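Local coordinates for uncharacterized protein DUF849 with a TIM barrel fold (Burkholderia xenovorans LB400, PDB 3E49) that probably cleaves a beta-keto acid such as 3-keto-5-aminohexanoate with the help of a zinc ion held in a TIM barrel, at residues V8-A13 / L289-P294; A47-H52 / T79-N84; Y105-A110 / N165-E170; F171-T176 / F195-V200. All coordinates share one frame; numbering follows the deposited sequence.

Interaction 1 of 4, residues V8-A13 / L289-P294; sequences VIITCA and LEVASP
The carbonyl oxygen of V8 takes the shorter of the two backbone bonds that join V8 to the 289-294 loop: A292 N donates to V8 O over 2.8 Å. The bond is nearly straight at N-H, but the donor stands well above the carbonyl plane, and V291 CA adds a CA-H...O contact to the same oxygen. In return V8 N donates to E290 O at 2.9 Å, in the carbonyl plane, so V8 is gripped through both its backbone polar atoms. A water links I10 N, from which it accepts at 2.9 Å, with A292 O. The side chains meet by apolar carbons. V8 CG2, set beside the backbone N because CG1 is anti to it (chi1 -173°), crosses L289 at about a right angle, 3.9 Å from L289 CD1. The extended I10 chain brings CD1 against both methyls of V291, 3.9 Å from V291 CG1, while A292 CB lies 4.0 Å from I9 CG1. R281 of helix 273-286 touches both I10 and V291. The arrangement is a single beta bridge, at which the loop between helices 273-286 and 294-301 is pinned to the chain entering strand 10-13 of the TIM barrel.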
loop_
_atom_site.group_PDB
_atom_site.type_symbol
_atom_site.label_atom_id
_atom_site.label_comp_id
_atom_site.label_asym_id
_atom_site.label_seq_id
_atom_site.Cartn_x
_atom_site.Cartn_y
_atom_site.Cartn_z
ATOM N N VAL A 8 4.911 13.042 -21.827
ATOM C CA VAL A 8 4.407 11.678 -21.823
ATOM C C VAL A 8 4.713 10.910 -23.092
ATOM O O VAL A 8 4.284 11.301 -24.187
ATOM C CB VAL A 8 2.879 11.683 -21.620
ATOM C CG1 VAL A 8 2.345 10.296 -21.430
ATOM C CG2 VAL A 8 2.549 12.559 -20.403
ATOM N N ILE A 9 5.415 9.799 -22.934
ATOM C CA ILE A 9 5.675 8.914 -24.034
ATOM C C ILE A 9 4.473 8.031 -24.248
ATOM O O ILE A 9 4.131 7.243 -23.359
ATOM C CB ILE A 9 6.853 7.972 -23.779
ATOM C CG1 ILE A 9 8.144 8.762 -23.507
ATOM C CG2 ILE A 9 7.015 6.988 -24.964
ATOM C CD1 ILE A 9 9.221 7.934 -22.856
ATOM N N ILE A 10 3.882 8.106 -25.438
ATOM C CA ILE A 10 2.784 7.201 -25.800
ATOM C C ILE A 10 3.361 6.082 -26.672
ATOM O O ILE A 10 3.957 6.350 -27.729
ATOM C CB ILE A 10 1.704 7.907 -26.604
ATOM C CG1 ILE A 10 1.112 9.087 -25.794
ATOM C CG2 ILE A 10 0.687 6.910 -27.126
ATOM C CD1 ILE A 10 0.088 9.909 -26.532
ATOM N N THR A 11 3.223 4.852 -26.197
ATOM C CA THR A 11 3.563 3.679 -26.981
ATOM C C THR A 11 2.266 3.130 -27.578
ATOM O O THR A 11 1.228 3.004 -26.864
ATOM C CB THR A 11 4.250 2.595 -26.177
ATOM O OG1 THR A 11 5.536 3.070 -25.741
ATOM C CG2 THR A 11 4.402 1.318 -27.031
ATOM N N CYS A 12 2.307 2.803 -28.880
ATOM C CA CYS A 12 1.178 2.166 -29.516
ATOM C C CYS A 12 1.580 0.766 -30.041
ATOM O O CYS A 12 2.433 0.648 -30.876
ATOM C CB CYS A 12 0.618 3.029 -30.631
ATOM S SG CYS A 12 -0.973 2.373 -31.175
ATOM N N ALA A 13 0.953 -0.279 -29.511
ATOM C CA ALA A 13 1.179 -1.670 -29.897
ATOM C C ALA A 13 0.077 -1.971 -30.909
ATOM O O ALA A 13 -1.078 -2.241 -30.542
ATOM C CB ALA A 13 1.062 -2.577 -28.683
ATOM N N LEU A 289 -0.591 18.069 -19.546
ATOM C CA LEU A 289 0.680 17.489 -19.905
ATOM C C LEU A 289 0.831 17.513 -21.430
ATOM O O LEU A 289 -0.160 17.676 -22.168
ATOM C CB LEU A 289 0.771 16.039 -19.431
ATOM C CG LEU A 289 0.763 15.817 -17.912
ATOM C CD1 LEU A 289 0.433 14.348 -17.613
ATOM C CD2 LEU A 289 2.094 16.251 -17.320
ATOM N N GLU A 290 2.079 17.361 -21.877
ATOM C CA GLU A 290 2.403 17.355 -23.268
ATOM C C GLU A 290 2.874 15.981 -23.665
ATOM O O GLU A 290 3.469 15.276 -22.864
ATOM C CB GLU A 290 3.538 18.350 -23.525
ATOM C CG GLU A 290 3.097 19.786 -23.328
ATOM C CD GLU A 290 4.220 20.796 -23.490
ATOM O OE1 GLU A 290 5.299 20.627 -22.867
ATOM O OE2 GLU A 290 3.993 21.778 -24.222
ATOM N N VAL A 291 2.627 15.624 -24.913
ATOM C CA VAL A 291 3.075 14.355 -25.474
ATOM C C VAL A 291 4.523 14.457 -25.948
ATOM O O VAL A 291 4.870 15.433 -26.618
ATOM C CB VAL A 291 2.200 13.993 -26.681
ATOM C CG1 VAL A 291 2.687 12.753 -27.347
ATOM C CG2 VAL A 291 0.755 13.820 -26.243
ATOM N N ALA A 292 5.339 13.439 -25.651
ATOM C CA ALA A 292 6.726 13.388 -26.117
ATOM C C ALA A 292 6.770 13.085 -27.606
ATOM O O ALA A 292 6.058 12.201 -28.111
ATOM C CB ALA A 292 7.549 12.306 -25.367
ATOM N N SER A 293 7.650 13.812 -28.301
ATOM C CA SER A 293 7.920 13.527 -29.684
ATOM C C SER A 293 8.855 12.317 -29.715
ATOM O O SER A 293 9.424 11.927 -28.698
ATOM C CB SER A 293 8.657 14.706 -30.298
ATOM O OG SER A 293 9.947 14.844 -29.691
ATOM N N PRO A 294 9.021 11.698 -30.882
ATOM C CA PRO A 294 10.029 10.634 -30.975
ATOM C C PRO A 294 11.452 11.084 -30.536
ATOM O O PRO A 294 12.138 10.346 -29.837
ATOM C CB PRO A 294 9.996 10.253 -32.466
ATOM C CG PRO A 294 8.589 10.591 -32.874
ATOM C CD PRO A 294 8.259 11.856 -32.135
HETATM O O HOH W 1 4.557 10.144 -27.457
#

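Interaction 2 of 4, residues A47-H52 / T79-N84; sequences AVIHLH and TDAVIN. With ZN (zinc ion), chain E.
The imidazole of H50 and the amide of N84 meet across the strand pair with their planes 71° apart: N84 ND2 sits at the ring edge, near its plane, 3.8 Å from H50 ND1. The two are not bonded to each other; both donate to the carboxylate of E170, which thereby fixes the turn of ring and amide alike. With CG anti to the backbone N (chi1 172°), H50 points its other nitrogen at the zinc ion, H50 NE2 lying 2.2 Å from the metal. H52 NE2 binds it at the same length, and CD2 of H50 lies in plane at the edge of the H52 ring. Two waters and E259 complete the zinc site, water 2 also lying in the plane of the H50 ring. Beneath these groups the backbones run parallel, joined by four hydrogen bonds that include I49 N to V82 O at 2.8 Å and L51 N to N84 O at 2.8 Å. On the face of I49 and I83, I49 CG1 packs 3.7 Å from A81 CB, and L51 CD1 reaches I83 CG2 at 3.6 Å. On the other face V48 and V82 lie side by side and touch L109. Strands 48-54 and 82-85 are neighbours in the barrel, with strand 10-13 on one flank and 109-113 on the other, while helices 31-44 and 71-78 cover L51 from outside.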
loop_
_atom_site.group_PDB
_atom_site.type_symbol
_atom_site.label_atom_id
_atom_site.label_comp_id
_atom_site.label_asym_id
_atom_site.label_seq_id
_atom_site.Cartn_x
_atom_site.Cartn_y
_atom_site.Cartn_z
ATOM N N ALA A 47 4.965 8.060 -29.910
ATOM C CA ALA A 47 6.400 8.243 -30.142
ATOM C C ALA A 47 7.042 6.879 -30.330
ATOM O O ALA A 47 8.113 6.789 -30.863
ATOM C CB ALA A 47 7.048 8.979 -28.954
ATOM N N VAL A 48 6.390 5.805 -29.880
ATOM C CA VAL A 48 6.933 4.438 -29.999
ATOM C C VAL A 48 5.872 3.492 -30.541
ATOM O O VAL A 48 4.747 3.464 -30.048
ATOM C CB VAL A 48 7.452 3.871 -28.617
ATOM C CG1 VAL A 48 7.989 2.402 -28.785
ATOM C CG2 VAL A 48 8.535 4.836 -27.965
ATOM N N ILE A 49 6.247 2.716 -31.557
ATOM C CA ILE A 49 5.384 1.754 -32.202
ATOM C C ILE A 49 5.894 0.343 -31.899
ATOM O O ILE A 49 6.960 -0.037 -32.294
ATOM C CB ILE A 49 5.315 1.996 -33.751
ATOM C CG1 ILE A 49 5.052 3.475 -34.056
ATOM C CG2 ILE A 49 4.246 1.149 -34.366
ATOM C CD1 ILE A 49 3.664 4.021 -33.559
ATOM N N HIS A 50 5.116 -0.413 -31.132
ATOM C CA HIS A 50 5.453 -1.765 -30.732
ATOM C C HIS A 50 4.836 -2.695 -31.787
ATOM O O HIS A 50 3.599 -2.713 -31.997
ATOM C CB HIS A 50 4.926 -2.023 -29.307
ATOM C CG HIS A 50 5.047 -3.433 -28.850
ATOM N ND1 HIS A 50 5.939 -3.829 -27.883
ATOM C CD2 HIS A 50 4.289 -4.517 -29.116
ATOM C CE1 HIS A 50 5.775 -5.117 -27.636
ATOM N NE2 HIS A 50 4.841 -5.576 -28.438
ATOM N N LEU A 51 5.707 -3.490 -32.411
ATOM C CA LEU A 51 5.361 -4.273 -33.606
ATOM C C LEU A 51 5.506 -5.766 -33.555
ATOM O O LEU A 51 6.489 -6.308 -33.023
ATOM C CB LEU A 51 6.221 -3.763 -34.793
ATOM C CG LEU A 51 5.886 -2.356 -35.279
ATOM C CD1 LEU A 51 7.082 -1.652 -35.926
ATOM C CD2 LEU A 51 4.683 -2.354 -36.197
ATOM N N HIS A 52 4.473 -6.431 -34.085
ATOM C CA HIS A 52 4.522 -7.854 -34.403
ATOM C C HIS A 52 4.113 -7.944 -35.867
ATOM O O HIS A 52 3.550 -6.991 -36.436
ATOM C CB HIS A 52 3.505 -8.706 -33.636
ATOM C CG HIS A 52 3.714 -8.776 -32.166
ATOM N ND1 HIS A 52 3.647 -9.965 -31.477
ATOM C CD2 HIS A 52 3.865 -7.804 -31.231
ATOM C CE1 HIS A 52 3.777 -9.729 -30.183
ATOM N NE2 HIS A 52 3.904 -8.428 -30.007
ATOM N N THR A 79 7.615 8.123 -40.814
ATOM C CA THR A 79 7.561 8.682 -39.471
ATOM C C THR A 79 8.859 8.441 -38.734
ATOM O O THR A 79 9.542 7.456 -39.007
ATOM C CB THR A 79 6.353 8.085 -38.632
ATOM O OG1 THR A 79 6.349 8.644 -37.314
ATOM C CG2 THR A 79 6.442 6.581 -38.534
ATOM N N ASP A 80 9.181 9.340 -37.793
ATOM C CA ASP A 80 10.344 9.164 -36.906
ATOM C C ASP A 80 10.001 8.377 -35.658
ATOM O O ASP A 80 10.850 8.172 -34.804
ATOM C CB ASP A 80 10.937 10.508 -36.491
ATOM C CG ASP A 80 11.693 11.161 -37.620
ATOM O OD1 ASP A 80 12.162 10.386 -38.515
ATOM O OD2 ASP A 80 11.829 12.422 -37.617
ATOM N N ALA A 81 8.762 7.921 -35.548
ATOM C CA ALA A 81 8.370 7.168 -34.396
ATOM C C ALA A 81 9.334 6.007 -34.239
ATOM O O ALA A 81 9.700 5.357 -35.224
ATOM C CB ALA A 81 6.914 6.670 -34.561
ATOM N N VAL A 82 9.759 5.731 -33.008
ATOM C CA VAL A 82 10.666 4.627 -32.710
ATOM C C VAL A 82 10.025 3.247 -32.974
ATOM O O VAL A 82 8.935 2.936 -32.463
ATOM C CB VAL A 82 11.113 4.622 -31.212
ATOM C CG1 VAL A 82 12.158 3.536 -30.981
ATOM C CG2 VAL A 82 11.607 5.977 -30.759
ATOM N N ILE A 83 10.726 2.417 -33.745
ATOM C CA ILE A 83 10.280 1.070 -34.059
ATOM C C ILE A 83 10.744 0.109 -32.954
ATOM O O ILE A 83 11.936 -0.013 -32.625
ATOM C CB ILE A 83 10.772 0.636 -35.468
ATOM C CG1 ILE A 83 10.040 1.470 -36.507
ATOM C CG2 ILE A 83 10.588 -0.874 -35.687
ATOM C CD1 ILE A 83 10.507 1.286 -37.910
ATOM N N ASN A 84 9.783 -0.589 -32.374
ATOM C CA ASN A 84 10.047 -1.481 -31.283
ATOM C C ASN A 84 9.555 -2.866 -31.690
ATOM O O ASN A 84 8.376 -3.046 -31.902
ATOM C CB ASN A 84 9.291 -0.932 -30.072
ATOM C CG ASN A 84 9.363 -1.810 -28.863
ATOM O OD1 ASN A 84 9.855 -2.945 -28.896
ATOM N ND2 ASN A 84 8.827 -1.293 -27.754
HETATM ZN ZN ZN E . 3.727 -7.414 -28.024
HETATM O O HOH W 2 5.648 -8.523 -27.183
HETATM O O HOH W 3 3.691 -7.130 -25.646
#

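Interaction 3 of 4, residues Y105-A110 / N165-E170; sequences YMPELA and NGTRFE
M106, a selenomethionine, and N165 cross at about a right angle at the start of the contact. The M106 chain is extended beyond CG and runs over the amide group of N165, with M106 CG 3.7 Å from N165 CG and the terminal M106 CE 3.8 Å from N165 OD1. T167 then turns its two branches to different tasks. Its OG1, placed beside the backbone N by a chi1 of -65°, donates to P107 O in the carbonyl plane at 2.7 Å; its CG2 packs 3.7 Å from A110 CB. Farther on, L109 leans over the neighbouring backbone, its CD2 lying 3.5 Å from R168 O, and the F169 ring turns its edge to A110 O, which stays near the ring plane. Backbone bonds carry the pairing itself: R168 N to E108 O, A110 N to R168 O, and E170 N to A110 O at 2.9 Å. A water donates to both E108 O and G166 O, bridging the loops ahead of the strands. The polar ends of the long side chains find partners beyond the pair: E108 accepts from G305 N and forms a salt bridge with R298, R168 donates to T192 O and L301 O, and E170 forms a salt bridge with R255. This is parallel pairing of neighbouring TIM-barrel strands, 109-113 and 168-173, with E170 a second-shell residue that positions the zinc ligand H50.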
loop_
_atom_site.group_PDB
_atom_site.type_symbol
_atom_site.label_atom_id
_atom_site.label_comp_id
_atom_site.label_asym_id
_atom_site.label_seq_id
_atom_site.Cartn_x
_atom_site.Cartn_y
_atom_site.Cartn_z
ATOM N N TYR A 105 17.052 -7.196 -37.605
ATOM C CA TYR A 105 16.739 -5.798 -37.868
ATOM C C TYR A 105 17.452 -4.795 -36.966
ATOM O O TYR A 105 17.585 -3.625 -37.336
ATOM C CB TYR A 105 15.220 -5.588 -37.877
ATOM C CG TYR A 105 14.514 -6.267 -39.072
ATOM C CD1 TYR A 105 14.724 -5.812 -40.363
ATOM C CD2 TYR A 105 13.614 -7.312 -38.888
ATOM C CE1 TYR A 105 14.108 -6.396 -41.448
ATOM C CE2 TYR A 105 12.983 -7.901 -39.972
ATOM C CZ TYR A 105 13.239 -7.434 -41.251
ATOM O OH TYR A 105 12.625 -8.003 -42.330
HETATM N N MSE A 106 17.930 -5.278 -35.821
HETATM C CA MSE A 106 18.625 -4.467 -34.840
HETATM C C MSE A 106 17.907 -3.164 -34.553
HETATM O O MSE A 106 18.464 -2.075 -34.720
HETATM C CB MSE A 106 20.046 -4.204 -35.331
HETATM C CG MSE A 106 20.781 -5.502 -35.538
HETATM SE SE MSE A 106 22.563 -5.210 -36.299
HETATM C CE MSE A 106 22.976 -7.004 -36.619
ATOM N N PRO A 107 16.656 -3.260 -34.086
ATOM C CA PRO A 107 15.863 -2.061 -33.812
ATOM C C PRO A 107 16.397 -1.268 -32.609
ATOM O O PRO A 107 17.205 -1.759 -31.877
ATOM C CB PRO A 107 14.466 -2.654 -33.529
ATOM C CG PRO A 107 14.742 -3.959 -32.966
ATOM C CD PRO A 107 15.938 -4.484 -33.700
ATOM N N GLU A 108 15.934 -0.042 -32.431
ATOM C CA GLU A 108 16.323 0.786 -31.293
ATOM C C GLU A 108 15.771 0.184 -30.009
ATOM O O GLU A 108 16.382 0.269 -28.952
ATOM C CB GLU A 108 15.741 2.179 -31.464
ATOM C CG GLU A 108 16.460 3.030 -32.527
ATOM C CD GLU A 108 15.884 4.391 -32.603
ATOM O OE1 GLU A 108 16.499 5.333 -32.035
ATOM O OE2 GLU A 108 14.813 4.540 -33.236
ATOM N N LEU A 109 14.587 -0.395 -30.134
ATOM C CA LEU A 109 13.916 -1.046 -29.015
ATOM C C LEU A 109 13.450 -2.435 -29.404
ATOM O O LEU A 109 13.082 -2.659 -30.569
ATOM C CB LEU A 109 12.665 -0.243 -28.594
ATOM C CG LEU A 109 12.788 0.955 -27.689
ATOM C CD1 LEU A 109 11.442 1.740 -27.628
ATOM C CD2 LEU A 109 13.320 0.519 -26.304
ATOM N N ALA A 110 13.414 -3.337 -28.415
ATOM C CA ALA A 110 12.798 -4.638 -28.575
ATOM C C ALA A 110 12.061 -4.933 -27.268
ATOM O O ALA A 110 12.513 -4.498 -26.196
ATOM C CB ALA A 110 13.838 -5.714 -28.847
ATOM N N ASN A 165 23.804 -5.242 -30.126
ATOM C CA ASN A 165 23.518 -4.533 -31.358
ATOM C C ASN A 165 23.025 -3.124 -31.078
ATOM O O ASN A 165 22.477 -2.510 -31.972
ATOM C CB ASN A 165 22.433 -5.251 -32.171
ATOM C CG ASN A 165 22.829 -6.644 -32.617
ATOM O OD1 ASN A 165 23.971 -6.884 -32.979
ATOM N ND2 ASN A 165 21.863 -7.580 -32.598
ATOM N N GLY A 166 23.195 -2.615 -29.849
ATOM C CA GLY A 166 22.691 -1.283 -29.470
ATOM C C GLY A 166 21.178 -1.210 -29.199
ATOM O O GLY A 166 20.630 -0.136 -28.921
ATOM N N THR A 167 20.506 -2.359 -29.280
ATOM C CA THR A 167 19.068 -2.434 -29.053
ATOM C C THR A 167 18.807 -2.334 -27.567
ATOM O O THR A 167 19.508 -2.962 -26.782
ATOM C CB THR A 167 18.500 -3.759 -29.576
ATOM O OG1 THR A 167 18.642 -3.814 -31.006
ATOM C CG2 THR A 167 17.001 -3.918 -29.163
ATOM N N ARG A 168 17.841 -1.495 -27.187
ATOM C CA ARG A 168 17.465 -1.335 -25.794
ATOM C C ARG A 168 16.088 -1.933 -25.631
ATOM O O ARG A 168 15.407 -2.221 -26.604
ATOM C CB ARG A 168 17.581 0.101 -25.328
ATOM C CG ARG A 168 19.073 0.534 -25.318
ATOM C CD ARG A 168 19.318 1.965 -24.925
ATOM N NE ARG A 168 18.836 2.193 -23.588
ATOM C CZ ARG A 168 19.464 1.844 -22.475
ATOM N NH1 ARG A 168 20.650 1.260 -22.491
ATOM N NH2 ARG A 168 18.875 2.091 -21.319
ATOM N N PHE A 169 15.688 -2.152 -24.406
ATOM C CA PHE A 169 14.469 -2.936 -24.201
ATOM C C PHE A 169 13.312 -2.279 -23.526
ATOM O O PHE A 169 13.480 -1.433 -22.655
ATOM C CB PHE A 169 14.823 -4.173 -23.399
ATOM C CG PHE A 169 15.907 -5.002 -24.029
ATOM C CD1 PHE A 169 15.613 -5.894 -25.043
ATOM C CD2 PHE A 169 17.233 -4.857 -23.623
ATOM C CE1 PHE A 169 16.626 -6.647 -25.632
ATOM C CE2 PHE A 169 18.247 -5.605 -24.221
ATOM C CZ PHE A 169 17.944 -6.497 -25.214
ATOM N N GLU A 170 12.133 -2.709 -23.967
ATOM C CA GLU A 170 10.877 -2.409 -23.314
ATOM C C GLU A 170 10.703 -3.665 -22.456
ATOM O O GLU A 170 10.360 -4.726 -22.984
ATOM C CB GLU A 170 9.718 -2.251 -24.329
ATOM C CG GLU A 170 8.330 -2.045 -23.701
ATOM C CD GLU A 170 7.173 -2.232 -24.669
ATOM O OE1 GLU A 170 7.365 -2.819 -25.748
ATOM O OE2 GLU A 170 6.027 -1.836 -24.330
HETATM O O HOH W 4 18.677 1.874 -28.746
#

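Interaction 4 of 4, residues F171-T176 / F195-V200; sequences FECYDT and FFVQTV
F171-C173 and F196-V200 are zipped in parallel by four backbone hydrogen bonds. F171 uses both its polar backbone atoms, F171 N donating to F196 O at 2.8 Å and F171 O accepting from Q198 N at 2.7 Å; C173 does likewise with Q198 O and V200 N, the last bond being the longest at 3.0 Å. CA-H...O contacts from E172 and T199 supplement them. Aromatic contacts lie at the two ends. The Y174 ring, its CG beside the backbone N (chi1 -62°), runs alongside V200 and offers one face to it: V200 CB forms a CH-pi contact 4.0 Å from the ring centroid, 25° off the normal and offset toward the rim, and V200 CG1 comes to 3.4 Å from Y174 CE2. At the opposite end the F171 ring places CD2 3.3 Å from F196 O, which lies at its edge, while F171 CE2 touches F195 CB at 4.0 Å. Between these ends, on the face of F171 and V197, C173 SG meets V197 CG1 at 4.1 Å. Helix 176-187 lies over F171, C173, F195 and V197. D175 and T176 face a second subunit, where D175 OD1 bonds T176 OG1 of the neighbouring chain, and the reverse. The pair supplies the two strands of a beta-alpha-beta unit of the TIM barrel, joined through helix 176-187, with the E172 side chain about 4 Å from the zinc ion.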
loop_
_atom_site.group_PDB
_atom_site.type_symbol
_atom_site.label_atom_id
_atom_site.label_comp_id
_atom_site.label_asym_id
_atom_site.label_seq_id
_atom_site.Cartn_x
_atom_site.Cartn_y
_atom_site.Cartn_z
ATOM N N PHE A 171 11.004 -3.558 -21.152
ATOM C CA PHE A 171 10.888 -4.670 -20.233
ATOM C C PHE A 171 9.417 -4.823 -19.848
ATOM O O PHE A 171 8.845 -3.959 -19.181
ATOM C CB PHE A 171 11.761 -4.466 -18.988
ATOM C CG PHE A 171 13.243 -4.253 -19.301
ATOM C CD1 PHE A 171 14.056 -5.362 -19.530
ATOM C CD2 PHE A 171 13.796 -2.991 -19.277
ATOM C CE1 PHE A 171 15.406 -5.201 -19.812
ATOM C CE2 PHE A 171 15.145 -2.805 -19.604
ATOM C CZ PHE A 171 15.954 -3.932 -19.835
ATOM N N GLU A 172 8.811 -5.919 -20.294
ATOM C CA GLU A 172 7.407 -6.185 -20.067
ATOM C C GLU A 172 7.323 -6.963 -18.792
ATOM O O GLU A 172 7.733 -8.118 -18.739
ATOM C CB GLU A 172 6.819 -6.968 -21.222
ATOM C CG GLU A 172 6.750 -6.166 -22.472
ATOM C CD GLU A 172 6.247 -6.984 -23.656
ATOM O OE1 GLU A 172 6.597 -8.203 -23.743
ATOM O OE2 GLU A 172 5.529 -6.375 -24.490
ATOM N N CYS A 173 6.846 -6.298 -17.755
ATOM C CA CYS A 173 6.761 -6.897 -16.426
ATOM C C CYS A 173 5.290 -7.125 -16.071
ATOM O O CYS A 173 4.538 -6.182 -15.848
ATOM C CB CYS A 173 7.450 -6.001 -15.410
ATOM S SG CYS A 173 9.235 -5.699 -15.827
ATOM N N TYR A 174 4.888 -8.367 -16.037
ATOM C CA TYR A 174 3.496 -8.737 -15.755
ATOM C C TYR A 174 3.149 -8.982 -14.300
ATOM O O TYR A 174 1.984 -9.297 -13.981
ATOM C CB TYR A 174 3.151 -10.014 -16.526
ATOM C CG TYR A 174 3.240 -9.874 -18.021
ATOM C CD1 TYR A 174 4.470 -9.854 -18.672
ATOM C CD2 TYR A 174 2.090 -9.799 -18.786
ATOM C CE1 TYR A 174 4.545 -9.749 -20.066
ATOM C CE2 TYR A 174 2.151 -9.709 -20.166
ATOM C CZ TYR A 174 3.391 -9.677 -20.796
ATOM O OH TYR A 174 3.403 -9.584 -22.157
ATOM N N ASP A 175 4.127 -8.877 -13.415
ATOM C CA ASP A 175 3.893 -9.088 -11.995
ATOM C C ASP A 175 5.101 -8.626 -11.199
ATOM O O ASP A 175 6.133 -8.304 -11.782
ATOM C CB ASP A 175 3.598 -10.541 -11.698
ATOM C CG ASP A 175 2.732 -10.713 -10.436
ATOM O OD1 ASP A 175 2.501 -9.723 -9.679
ATOM O OD2 ASP A 175 2.274 -11.827 -10.207
ATOM N N THR A 176 5.004 -8.649 -9.869
ATOM C CA THR A 176 6.089 -8.187 -8.998
ATOM C C THR A 176 7.370 -8.965 -9.256
ATOM O O THR A 176 8.482 -8.377 -9.335
ATOM C CB THR A 176 5.768 -8.409 -7.536
ATOM O OG1 THR A 176 4.330 -8.449 -7.317
ATOM C CG2 THR A 176 6.484 -7.335 -6.647
ATOM N N PHE A 195 15.978 2.143 -17.537
ATOM C CA PHE A 195 15.244 0.931 -17.877
ATOM C C PHE A 195 13.814 1.314 -18.226
ATOM O O PHE A 195 13.128 1.982 -17.436
ATOM C CB PHE A 195 15.276 -0.075 -16.691
ATOM C CG PHE A 195 16.645 -0.269 -16.106
ATOM C CD1 PHE A 195 17.606 -0.967 -16.797
ATOM C CD2 PHE A 195 16.995 0.299 -14.895
ATOM C CE1 PHE A 195 18.865 -1.107 -16.282
ATOM C CE2 PHE A 195 18.247 0.164 -14.387
ATOM C CZ PHE A 195 19.182 -0.553 -15.074
ATOM N N PHE A 196 13.373 0.921 -19.417
ATOM C CA PHE A 196 11.997 1.172 -19.865
ATOM C C PHE A 196 11.131 0.018 -19.345
ATOM O O PHE A 196 11.171 -1.112 -19.842
ATOM C CB PHE A 196 11.976 1.307 -21.378
ATOM C CG PHE A 196 10.662 1.748 -21.961
ATOM C CD1 PHE A 196 9.836 2.664 -21.308
ATOM C CD2 PHE A 196 10.295 1.317 -23.239
ATOM C CE1 PHE A 196 8.643 3.089 -21.892
ATOM C CE2 PHE A 196 9.104 1.734 -23.823
ATOM C CZ PHE A 196 8.283 2.635 -23.142
ATOM N N VAL A 197 10.428 0.307 -18.262
ATOM C CA VAL A 197 9.637 -0.718 -17.556
ATOM C C VAL A 197 8.171 -0.551 -17.921
ATOM O O VAL A 197 7.544 0.479 -17.624
ATOM C CB VAL A 197 9.909 -0.655 -16.047
ATOM C CG1 VAL A 197 9.034 -1.665 -15.338
ATOM C CG2 VAL A 197 11.423 -0.889 -15.701
ATOM N N GLN A 198 7.646 -1.548 -18.632
ATOM C CA GLN A 198 6.286 -1.550 -19.095
ATOM C C GLN A 198 5.550 -2.526 -18.167
ATOM O O GLN A 198 5.704 -3.756 -18.242
ATOM C CB GLN A 198 6.170 -1.997 -20.559
ATOM C CG GLN A 198 4.766 -1.958 -21.139
ATOM C CD GLN A 198 4.355 -0.524 -21.478
ATOM O OE1 GLN A 198 3.479 0.052 -20.851
ATOM N NE2 GLN A 198 5.071 0.095 -22.438
ATOM N N THR A 199 4.779 -1.967 -17.274
ATOM C CA THR A 199 4.005 -2.801 -16.308
ATOM C C THR A 199 2.692 -3.130 -16.957
ATOM O O THR A 199 1.949 -2.223 -17.363
ATOM C CB THR A 199 3.811 -2.113 -14.942
ATOM O OG1 THR A 199 3.166 -0.857 -15.110
ATOM C CG2 THR A 199 5.157 -1.959 -14.181
ATOM N N VAL A 200 2.435 -4.448 -17.069
ATOM C CA VAL A 200 1.292 -5.038 -17.794
ATOM C C VAL A 200 0.257 -5.609 -16.864
ATOM O O VAL A 200 0.561 -6.550 -16.126
ATOM C CB VAL A 200 1.759 -6.202 -18.721
ATOM C CG1 VAL A 200 0.608 -6.769 -19.554
ATOM C CG2 VAL A 200 2.879 -5.667 -19.700
#

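Overall arrangement
All four contacts reach one curled sheet, the wall of the TIM barrel. Interaction 1 joins a strand near the N-terminus to a loop late in the chain and so spans the other three, which follow in series. Strand 10-13 of interaction 1 pairs with strand 48-54 of interaction 2, and strand 82-85 with 109-113 of interaction 3; the centres of interactions 1 and 2 lie about 11 Å apart, as do those of 2 and 3. Interactions 3 and 4 share strand 168-173. Interactions 2 and 4 lie about 18 Å apart between centres, on opposite sides of the chain's centre, yet H50 and E172 meet across the barrel near the zinc ion. Pairing round the wall thus brings side chains from well-separated strands to one metal site.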